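Local coordinates for protein acyl-coenzyme A oxidase acox-1.1 (Caenorhabditis elegans, PDB 5K3H) that catalyses the FAD-dependent desaturation of acyl-CoAs to (2E)-enoyl-CoAs, passing the electrons to oxygen, in the first step of peroxisomal beta-oxidation, at residues N125-W136 with R262-T270; L160-I171 with V202-G210. All coordinates share one frame; numbering follows the deposited sequence.

How the interactions relate
The two contacts illustrate how a beta domain is tied to neighbouring helices by one kind of chemistry and knitted within its own sheet by another. Interaction 1 lashes the junction of helices 114-127 and 130-141 to the loop that follows strand 258-261, and it works mainly through side chains, a glutamine amide and an arginine, gripping backbone groups. Interaction 2 pairs strands 166-170 and 199-208, so backbone bonds dominate and a histidine adds a side-chain tie. Both mix buried and exposed residues: Gln132 and Leu266 in the first and Ala167 and His205 in the second lie inside, with Arg268 and Tyr207 nearer solvent. Their centres lie about 17 Å apart, and they touch where Leu265 packs on Met206.

Interaction 1. Residues N125-W136 with R262-T270; sequences NAQASDEQQAKW and RTNLLMRHT
Gln132 lays its amide flat among the backbone groups of 263-267. NE2 donates to Thr263 O at 2.6 Å and to Leu265 O at 2.7 Å, both acceptors close to the amide plane. Met267 N comes to OE1 at 3.0 Å, in the carbonyl plane on a lone pair, and the same oxygen takes Ser129 N; four bonds therefore fix the rotation of this buried amide. With CG anti to the carbonyl carbon (chi1 -74°) and the chain extended beyond it, the amide can span from helix to loop. Replacing Gln132 by alanine is likely to leave Met267 N, Ser129 N and the carbonyls of Thr263 and Leu265 without these partners, and the loop freer to shift. Ser129 and Gln132 form a capping box, completed by Gln132 N donating to Ser129 OG, and it opens helix 130-141 directly after helix 114-127 in the N-terminal region of the acyl-CoA oxidase family. Arg268 grips the junction itself. Its N donates to Gln127 O, while NE meets Ala128 O at 2.7 Å at the guanidinium edge; NH2 adds a salt bridge to Asp130 OD2 at 3.6 Å, with carboxylate and guanidinium planes 59° apart. Between these polar grips, Leu266 sets CD2 against Ala128 CB and Trp136 CZ3, each at 4.2 Å. Asn264 turns OD1 to the edge of the Trp136 ring, the amide steeply inclined to it, while its ND2 binds Met219 O.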
loop_
_atom_site.group_PDB
_atom_site.type_symbol
_atom_site.label_atom_id
_atom_site.label_comp_id
_atom_site.label_asym_id
_atom_site.label_seq_id
_atom_site.Cartn_x
_atom_site.Cartn_y
_atom_site.Cartn_z
ATOM N N ASN B 125 -12.642 4.839 33.069
ATOM C CA ASN B 125 -13.761 5.773 33.165
ATOM C C ASN B 125 -15.092 5.070 32.941
ATOM O O ASN B 125 -16.048 5.273 33.694
ATOM C CB ASN B 125 -13.601 6.896 32.139
ATOM C CG ASN B 125 -12.553 7.905 32.536
ATOM O OD1 ASN B 125 -12.403 8.227 33.721
ATOM N ND2 ASN B 125 -11.801 8.406 31.549
ATOM N N ALA B 126 -15.159 4.224 31.907
ATOM C CA ALA B 126 -16.427 3.677 31.424
ATOM C C ALA B 126 -16.953 2.524 32.265
ATOM O O ALA B 126 -18.174 2.352 32.362
ATOM C CB ALA B 126 -16.271 3.217 29.974
ATOM N N GLN B 127 -16.067 1.719 32.862
ATOM C CA GLN B 127 -16.454 0.437 33.438
ATOM C C GLN B 127 -16.107 0.277 34.911
ATOM O O GLN B 127 -16.754 -0.528 35.596
ATOM C CB GLN B 127 -15.795 -0.717 32.657
ATOM C CG GLN B 127 -15.957 -0.661 31.127
ATOM C CD GLN B 127 -14.895 -1.491 30.390
ATOM O OE1 GLN B 127 -14.007 -2.079 31.019
ATOM N NE2 GLN B 127 -14.981 -1.538 29.061
ATOM N N ALA B 128 -15.099 0.984 35.415
ATOM C CA ALA B 128 -14.731 0.882 36.817
ATOM C C ALA B 128 -15.712 1.684 37.669
ATOM O O ALA B 128 -16.225 2.723 37.237
ATOM C CB ALA B 128 -13.299 1.371 37.037
ATOM N N SER B 129 -16.034 1.156 38.853
ATOM C CA SER B 129 -16.869 1.900 39.781
ATOM C C SER B 129 -16.113 3.122 40.295
ATOM O O SER B 129 -14.886 3.210 40.190
ATOM C CB SER B 129 -17.306 1.015 40.951
ATOM O OG SER B 129 -16.233 0.800 41.868
ATOM N N ASP B 130 -16.862 4.042 40.895
ATOM C CA ASP B 130 -16.276 5.236 41.481
ATOM C C ASP B 130 -15.210 4.760 42.458
ATOM O O ASP B 130 -14.055 5.175 42.377
ATOM C CB ASP B 130 -17.337 6.059 42.209
ATOM C CG ASP B 130 -17.967 7.114 41.321
ATOM O OD1 ASP B 130 -17.300 8.131 41.038
ATOM O OD2 ASP B 130 -19.130 6.925 40.905
ATOM N N GLU B 131 -15.598 3.877 43.377
ATOM C CA GLU B 131 -14.642 3.336 44.334
ATOM C C GLU B 131 -13.441 2.720 43.620
ATOM O O GLU B 131 -12.311 2.792 44.118
ATOM C CB GLU B 131 -15.339 2.323 45.235
ATOM C CG GLU B 131 -14.486 1.739 46.333
ATOM C CD GLU B 131 -15.313 0.863 47.271
ATOM O OE1 GLU B 131 -16.478 0.545 46.918
ATOM O OE2 GLU B 131 -14.816 0.528 48.374
ATOM N N GLN B 132 -13.673 2.066 42.471
ATOM C CA GLN B 132 -12.562 1.479 41.721
ATOM C C GLN B 132 -11.707 2.546 41.036
ATOM O O GLN B 132 -10.474 2.437 41.012
ATOM C CB GLN B 132 -13.086 0.447 40.716
ATOM C CG GLN B 132 -13.536 -0.849 41.389
ATOM C CD GLN B 132 -14.346 -1.761 40.481
ATOM O OE1 GLN B 132 -15.112 -1.294 39.642
ATOM N NE2 GLN B 132 -14.175 -3.072 40.645
ATOM N N GLN B 133 -12.342 3.585 40.480
ATOM C CA GLN B 133 -11.605 4.681 39.851
ATOM C C GLN B 133 -10.674 5.371 40.836
ATOM O O GLN B 133 -9.544 5.743 40.483
ATOM C CB GLN B 133 -12.589 5.680 39.265
ATOM C CG GLN B 133 -13.361 5.127 38.093
ATOM C CD GLN B 133 -14.331 6.126 37.553
ATOM O OE1 GLN B 133 -14.447 7.219 38.083
ATOM N NE2 GLN B 133 -15.055 5.755 36.510
ATOM N N ALA B 134 -11.146 5.574 42.074
ATOM C CA ALA B 134 -10.314 6.178 43.110
ATOM C C ALA B 134 -9.044 5.373 43.346
ATOM O O ALA B 134 -8.012 5.938 43.728
ATOM C CB ALA B 134 -11.122 6.327 44.408
ATOM N N LYS B 135 -9.099 4.063 43.099
ATOM C CA LYS B 135 -7.975 3.173 43.340
ATOM C C LYS B 135 -7.064 3.001 42.124
ATOM O O LYS B 135 -5.833 3.053 42.271
ATOM C CB LYS B 135 -8.497 1.792 43.748
ATOM C CG LYS B 135 -7.406 0.791 44.143
ATOM C CD LYS B 135 -7.989 -0.603 44.467
ATOM C CE LYS B 135 -8.855 -0.612 45.735
ATOM N NZ LYS B 135 -9.284 -2.025 46.029
ATOM N N TRP B 136 -7.620 2.877 40.917
ATOM C CA TRP B 136 -6.831 2.601 39.711
ATOM C C TRP B 136 -6.723 3.766 38.735
ATOM O O TRP B 136 -5.650 3.994 38.169
ATOM C CB TRP B 136 -7.402 1.379 38.984
ATOM C CG TRP B 136 -7.231 0.116 39.771
ATOM C CD1 TRP B 136 -6.077 -0.340 40.345
ATOM C CD2 TRP B 136 -8.237 -0.855 40.073
ATOM N NE1 TRP B 136 -6.301 -1.534 40.981
ATOM C CE2 TRP B 136 -7.620 -1.874 40.829
ATOM C CE3 TRP B 136 -9.600 -0.971 39.769
ATOM C CZ2 TRP B 136 -8.318 -2.993 41.292
ATOM C CZ3 TRP B 136 -10.294 -2.089 40.234
ATOM C CH2 TRP B 136 -9.650 -3.078 40.988
ATOM N N ARG B 262 -12.302 -10.610 43.854
ATOM C CA ARG B 262 -13.624 -10.381 43.286
ATOM C C ARG B 262 -13.783 -8.952 42.784
ATOM O O ARG B 262 -14.378 -8.717 41.722
ATOM C CB ARG B 262 -14.715 -10.670 44.323
ATOM C CG ARG B 262 -16.116 -10.650 43.722
ATOM C CD ARG B 262 -17.233 -10.711 44.722
ATOM N NE ARG B 262 -17.605 -9.405 45.263
ATOM C CZ ARG B 262 -17.178 -8.919 46.424
ATOM N NH1 ARG B 262 -16.359 -9.639 47.186
ATOM N NH2 ARG B 262 -17.588 -7.723 46.831
ATOM N N THR B 263 -13.260 -7.979 43.534
ATOM C CA THR B 263 -13.475 -6.569 43.222
ATOM C C THR B 263 -12.584 -6.053 42.095
ATOM O O THR B 263 -12.671 -4.862 41.769
ATOM C CB THR B 263 -13.259 -5.719 44.477
ATOM O OG1 THR B 263 -11.984 -6.044 45.048
ATOM C CG2 THR B 263 -14.362 -5.969 45.504
ATOM N N ASN B 264 -11.752 -6.909 41.477
ATOM C CA ASN B 264 -11.077 -6.536 40.233
ATOM C C ASN B 264 -11.981 -6.649 39.014
ATOM O O ASN B 264 -11.583 -6.183 37.945
ATOM C CB ASN B 264 -9.817 -7.370 39.992
ATOM C CG ASN B 264 -8.631 -6.900 40.811
ATOM O OD1 ASN B 264 -8.772 -6.514 41.963
ATOM N ND2 ASN B 264 -7.450 -6.929 40.210
ATOM N N LEU B 265 -13.151 -7.281 39.139
ATOM C CA LEU B 265 -14.200 -7.133 38.142
ATOM C C LEU B 265 -14.658 -5.680 38.124
ATOM O O LEU B 265 -15.046 -5.141 39.164
ATOM C CB LEU B 265 -15.381 -8.054 38.466
ATOM C CG LEU B 265 -16.700 -7.810 37.703
ATOM C CD1 LEU B 265 -16.596 -8.248 36.244
ATOM C CD2 LEU B 265 -17.903 -8.471 38.365
ATOM N N LEU B 266 -14.582 -5.032 36.955
ATOM C CA LEU B 266 -15.000 -3.636 36.829
ATOM C C LEU B 266 -16.522 -3.568 36.939
ATOM O O LEU B 266 -17.237 -4.160 36.120
ATOM C CB LEU B 266 -14.517 -3.057 35.499
ATOM C CG LEU B 266 -12.991 -3.094 35.269
ATOM C CD1 LEU B 266 -12.577 -2.272 34.060
ATOM C CD2 LEU B 266 -12.224 -2.655 36.523
ATOM N N MET B 267 -17.025 -2.854 37.951
ATOM C CA MET B 267 -18.407 -3.039 38.392
ATOM C C MET B 267 -19.227 -1.749 38.399
ATOM O O MET B 267 -20.118 -1.575 39.233
ATOM C CB MET B 267 -18.431 -3.674 39.781
ATOM C CG MET B 267 -18.177 -5.161 39.779
ATOM S SD MET B 267 -18.348 -5.911 41.409
ATOM C CE MET B 267 -16.667 -5.846 42.008
ATOM N N ARG B 268 -18.990 -0.841 37.449
ATOM C CA ARG B 268 -19.845 0.340 37.377
ATOM C C ARG B 268 -21.275 -0.047 37.022
ATOM O O ARG B 268 -22.232 0.478 37.603
ATOM C CB ARG B 268 -19.296 1.343 36.357
ATOM C CG ARG B 268 -20.180 2.584 36.150
ATOM C CD ARG B 268 -19.408 3.724 35.485
ATOM N NE ARG B 268 -18.387 4.205 36.409
ATOM C CZ ARG B 268 -18.481 5.322 37.128
ATOM N NH1 ARG B 268 -19.551 6.100 37.023
ATOM N NH2 ARG B 268 -17.505 5.651 37.963
ATOM N N HIS B 269 -21.437 -1.004 36.118
ATOM C CA HIS B 269 -22.736 -1.360 35.577
ATOM C C HIS B 269 -23.160 -2.787 35.877
ATOM O O HIS B 269 -24.339 -3.114 35.701
ATOM C CB HIS B 269 -22.729 -1.161 34.055
ATOM C CG HIS B 269 -22.437 0.245 33.638
ATOM N ND1 HIS B 269 -21.442 0.563 32.736
ATOM C CD2 HIS B 269 -23.013 1.418 33.992
ATOM C CE1 HIS B 269 -21.413 1.871 32.558
ATOM N NE2 HIS B 269 -22.360 2.413 33.304
ATOM N N THR B 270 -22.233 -3.647 36.270
ATOM C CA THR B 270 -22.483 -5.037 36.609
ATOM C C THR B 270 -21.945 -5.321 38.002
ATOM O O THR B 270 -20.869 -4.845 38.358
ATOM C CB THR B 270 -21.802 -5.964 35.577
ATOM O OG1 THR B 270 -22.358 -5.759 34.269
ATOM C CG2 THR B 270 -21.865 -7.403 35.987
#

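Interaction 2. Residues L160-I171 with V202-G210; sequences LQNLETTATYDI and VVAHMYIKG
His205 reaches from its strand to the 3-10 turn at 160-161, where NE2 donates to Leu160 O at 2.9 Å, the carbonyl oxygen lying near the ring plane. Leu163 O sits over one face of the imidazole, offset toward its rim, and Gln161 O meets CE1 at the edge, so three carbonyls of residues 160-163 surround the ring, two at its edge and one over a face. The first torsion holds CG anti to the carbonyl carbon (chi1 -79°), and that swings the ring toward the turn. This is the close-packed end of the contact. Beside it, Leu163 CD1 meets Val203 CG1 at 3.9 Å, and Ala204 CB is bounded by Thr165 CG2 and Ala167 CB, with Phe218 and Leu178 against Ala167. Thr165 OG1 points elsewhere, to Glu153. Backbone bonds then carry the pairing along: His205 N to Thr165 O, Ala167 N to His205 O, Tyr207 N to Ala167 O and Tyr169 N to Tyr207 O, the last at 2.8 Å and nearly straight along the C=O.

On the face shared with His205, Thr166 sends CG2 to Tyr207 CE1 at 3.7 Å, at the partly exposed margin of the sheet. On the other face Tyr169 CB meets Ile208 CG1 at 3.7 Å. Beyond this pair the fit loosens: a water bridges Tyr169 O and Lys209 N, and Ile171 CD1 merely leans on the aliphatic part of the exposed Lys209. Such parallel neighbours within a mixed sheet belong to the beta domain of the acyl-CoA oxidase and dehydrogenase fold; in this enzyme Gln151, beside Leu160, binds the FAD shared between the two subunits.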
loop_
_atom_site.group_PDB
_atom_site.type_symbol
_atom_site.label_atom_id
_atom_site.label_comp_id
_atom_site.label_asym_id
_atom_site.label_seq_id
_atom_site.Cartn_x
_atom_site.Cartn_y
_atom_site.Cartn_z
ATOM N N LEU B 160 -16.568 -10.699 20.323
ATOM C CA LEU B 160 -16.453 -10.935 21.758
ATOM C C LEU B 160 -17.070 -12.260 22.181
ATOM O O LEU B 160 -16.611 -12.874 23.153
ATOM C CB LEU B 160 -17.123 -9.796 22.529
ATOM C CG LEU B 160 -16.289 -8.554 22.835
ATOM C CD1 LEU B 160 -15.884 -7.830 21.565
ATOM C CD2 LEU B 160 -17.098 -7.629 23.735
ATOM N N GLN B 161 -18.077 -12.743 21.448
ATOM C CA GLN B 161 -18.801 -13.929 21.895
ATOM C C GLN B 161 -18.024 -15.226 21.681
ATOM O O GLN B 161 -18.383 -16.253 22.268
ATOM C CB GLN B 161 -20.167 -14.024 21.198
ATOM C CG GLN B 161 -21.098 -12.813 21.403
ATOM C CD GLN B 161 -21.379 -12.463 22.873
ATOM O OE1 GLN B 161 -21.678 -13.323 23.704
ATOM N NE2 GLN B 161 -21.304 -11.180 23.183
ATOM N N ASN B 162 -16.978 -15.215 20.862
ATOM C CA ASN B 162 -16.199 -16.422 20.624
ATOM C C ASN B 162 -14.815 -16.373 21.266
ATOM O O ASN B 162 -13.966 -17.214 20.943
ATOM C CB ASN B 162 -16.084 -16.683 19.118
ATOM C CG ASN B 162 -17.440 -17.005 18.467
ATOM O OD1 ASN B 162 -17.900 -16.308 17.541
ATOM N ND2 ASN B 162 -18.091 -18.058 18.968
ATOM N N LEU B 163 -14.568 -15.416 22.163
ATOM C CA LEU B 163 -13.334 -15.410 22.942
ATOM C C LEU B 163 -13.206 -16.676 23.796
ATOM O O LEU B 163 -14.193 -17.296 24.200
ATOM C CB LEU B 163 -13.289 -14.167 23.830
ATOM C CG LEU B 163 -13.248 -12.837 23.083
ATOM C CD1 LEU B 163 -13.403 -11.673 24.053
ATOM C CD2 LEU B 163 -11.943 -12.701 22.319
ATOM N N GLU B 164 -11.963 -17.059 24.066
ATOM C CA GLU B 164 -11.690 -18.261 24.845
ATOM C C GLU B 164 -11.174 -18.023 26.263
ATOM O O GLU B 164 -11.261 -18.917 27.104
ATOM C CB GLU B 164 -10.716 -19.170 24.088
ATOM C CG GLU B 164 -11.323 -19.861 22.878
ATOM C CD GLU B 164 -10.276 -20.313 21.881
ATOM O OE1 GLU B 164 -9.287 -20.949 22.301
ATOM O OE2 GLU B 164 -10.441 -20.033 20.676
ATOM N N THR B 165 -10.634 -16.840 26.542
ATOM C CA THR B 165 -10.124 -16.592 27.885
ATOM C C THR B 165 -11.272 -16.610 28.897
ATOM O O THR B 165 -12.316 -15.990 28.677
ATOM C CB THR B 165 -9.374 -15.264 27.919
ATOM O OG1 THR B 165 -8.268 -15.329 26.999
ATOM C CG2 THR B 165 -8.860 -14.972 29.353
ATOM N N THR B 166 -11.101 -17.342 30.000
ATOM C CA THR B 166 -12.149 -17.439 31.009
ATOM C C THR B 166 -11.740 -16.751 32.309
ATOM O O THR B 166 -10.553 -16.601 32.621
ATOM C CB THR B 166 -12.546 -18.891 31.301
ATOM O OG1 THR B 166 -11.384 -19.649 31.649
ATOM C CG2 THR B 166 -13.269 -19.538 30.091
ATOM N N ALA B 167 -12.753 -16.244 33.006
ATOM C CA ALA B 167 -12.634 -15.747 34.367
ATOM C C ALA B 167 -13.698 -16.480 35.162
ATOM O O ALA B 167 -14.888 -16.169 35.038
ATOM C CB ALA B 167 -12.830 -14.233 34.435
ATOM N N THR B 168 -13.282 -17.434 35.980
ATOM C CA THR B 168 -14.219 -18.308 36.665
ATOM C C THR B 168 -14.321 -17.830 38.105
ATOM O O THR B 168 -13.294 -17.629 38.776
ATOM C CB THR B 168 -13.786 -19.780 36.613
ATOM O OG1 THR B 168 -13.602 -20.202 35.252
ATOM C CG2 THR B 168 -14.846 -20.667 37.246
ATOM N N TYR B 169 -15.550 -17.573 38.552
ATOM C CA TYR B 169 -15.743 -17.051 39.894
ATOM C C TYR B 169 -15.604 -18.186 40.898
ATOM O O TYR B 169 -16.371 -19.157 40.857
ATOM C CB TYR B 169 -17.099 -16.369 40.052
ATOM C CG TYR B 169 -17.171 -15.747 41.420
ATOM C CD1 TYR B 169 -16.150 -14.905 41.846
ATOM C CD2 TYR B 169 -18.212 -16.016 42.301
ATOM C CE1 TYR B 169 -16.171 -14.330 43.086
ATOM C CE2 TYR B 169 -18.241 -15.433 43.561
ATOM C CZ TYR B 169 -17.211 -14.591 43.942
ATOM O OH TYR B 169 -17.171 -13.990 45.180
ATOM N N ASP B 170 -14.643 -18.045 41.811
ATOM C CA ASP B 170 -14.386 -19.011 42.873
ATOM C C ASP B 170 -15.070 -18.502 44.139
ATOM O O ASP B 170 -14.543 -17.623 44.825
ATOM C CB ASP B 170 -12.882 -19.167 43.057
ATOM C CG ASP B 170 -12.520 -20.237 44.069
ATOM O OD1 ASP B 170 -13.292 -20.458 45.031
ATOM O OD2 ASP B 170 -11.442 -20.858 43.908
ATOM N N ILE B 171 -16.240 -19.069 44.454
ATOM C CA ILE B 171 -17.063 -18.580 45.564
ATOM C C ILE B 171 -16.389 -18.824 46.908
ATOM O O ILE B 171 -16.547 -18.034 47.846
ATOM C CB ILE B 171 -18.466 -19.210 45.506
ATOM C CG1 ILE B 171 -19.148 -18.900 44.162
ATOM C CG2 ILE B 171 -19.326 -18.716 46.670
ATOM C CD1 ILE B 171 -20.485 -19.613 43.948
ATOM N N VAL B 202 -8.572 -6.578 31.081
ATOM C CA VAL B 202 -8.598 -7.807 30.296
ATOM C C VAL B 202 -10.046 -8.229 30.100
ATOM O O VAL B 202 -10.847 -8.192 31.046
ATOM C CB VAL B 202 -7.783 -8.914 30.983
ATOM C CG1 VAL B 202 -7.919 -10.245 30.245
ATOM C CG2 VAL B 202 -6.330 -8.488 31.068
ATOM N N VAL B 203 -10.394 -8.601 28.866
ATOM C CA VAL B 203 -11.732 -9.078 28.540
ATOM C C VAL B 203 -11.721 -10.600 28.546
ATOM O O VAL B 203 -10.838 -11.226 27.951
ATOM C CB VAL B 203 -12.215 -8.516 27.195
ATOM C CG1 VAL B 203 -13.621 -8.978 26.922
ATOM C CG2 VAL B 203 -12.173 -7.002 27.222
ATOM N N ALA B 204 -12.700 -11.191 29.227
ATOM C CA ALA B 204 -12.772 -12.630 29.424
ATOM C C ALA B 204 -14.224 -13.016 29.670
ATOM O O ALA B 204 -15.010 -12.223 30.193
ATOM C CB ALA B 204 -11.891 -13.077 30.599
ATOM N N HIS B 205 -14.561 -14.253 29.315
ATOM C CA HIS B 205 -15.890 -14.784 29.579
ATOM C C HIS B 205 -16.050 -15.158 31.045
ATOM O O HIS B 205 -15.263 -15.951 31.575
ATOM C CB HIS B 205 -16.142 -16.005 28.702
ATOM C CG HIS B 205 -16.518 -15.667 27.295
ATOM N ND1 HIS B 205 -17.068 -16.590 26.431
ATOM C CD2 HIS B 205 -16.455 -14.501 26.614
ATOM C CE1 HIS B 205 -17.312 -16.007 25.273
ATOM N NE2 HIS B 205 -16.955 -14.739 25.361
ATOM N N MET B 206 -17.097 -14.630 31.690
ATOM C CA MET B 206 -17.271 -14.803 33.130
ATOM C C MET B 206 -18.189 -15.986 33.446
ATOM O O MET B 206 -19.369 -15.994 33.083
ATOM C CB MET B 206 -17.810 -13.529 33.785
ATOM C CG MET B 206 -17.788 -13.620 35.311
ATOM S SD MET B 206 -18.068 -12.048 36.144
ATOM C CE MET B 206 -19.780 -11.711 35.679
ATOM N N TYR B 207 -17.663 -16.939 34.204
ATOM C CA TYR B 207 -18.393 -18.130 34.603
ATOM C C TYR B 207 -18.643 -18.098 36.109
ATOM O O TYR B 207 -17.735 -17.788 36.892
ATOM C CB TYR B 207 -17.610 -19.385 34.219
ATOM C CG TYR B 207 -17.674 -19.742 32.746
ATOM C CD1 TYR B 207 -16.884 -19.071 31.813
ATOM C CD2 TYR B 207 -18.495 -20.772 32.289
ATOM C CE1 TYR B 207 -16.920 -19.411 30.466
ATOM C CE2 TYR B 207 -18.540 -21.120 30.932
ATOM C CZ TYR B 207 -17.746 -20.442 30.046
ATOM O OH TYR B 207 -17.787 -20.776 28.726
ATOM N N ILE B 208 -19.886 -18.362 36.507
ATOM C CA ILE B 208 -20.249 -18.517 37.912
ATOM C C ILE B 208 -21.098 -19.765 38.054
ATOM O O ILE B 208 -22.150 -19.878 37.417
ATOM C CB ILE B 208 -20.996 -17.298 38.470
ATOM C CG1 ILE B 208 -20.259 -16.001 38.128
ATOM C CG2 ILE B 208 -21.200 -17.441 39.988
ATOM C CD1 ILE B 208 -21.062 -14.780 38.503
ATOM N N LYS B 209 -20.665 -20.684 38.908
ATOM C CA LYS B 209 -21.378 -21.944 39.099
ATOM C C LYS B 209 -21.556 -22.659 37.766
ATOM O O LYS B 209 -22.544 -23.353 37.548
ATOM C CB LYS B 209 -22.746 -21.717 39.756
ATOM C CG LYS B 209 -22.783 -21.145 41.185
ATOM C CD LYS B 209 -24.257 -21.084 41.647
ATOM C CE LYS B 209 -24.470 -20.634 43.072
ATOM N NZ LYS B 209 -24.596 -19.144 43.176
ATOM N N GLY B 210 -20.598 -22.480 36.858
ATOM C CA GLY B 210 -20.602 -23.150 35.570
ATOM C C GLY B 210 -21.439 -22.495 34.490
ATOM O O GLY B 210 -21.371 -22.929 33.329
HETATM O O HOH W 1 -18.222 -20.759 39.671
#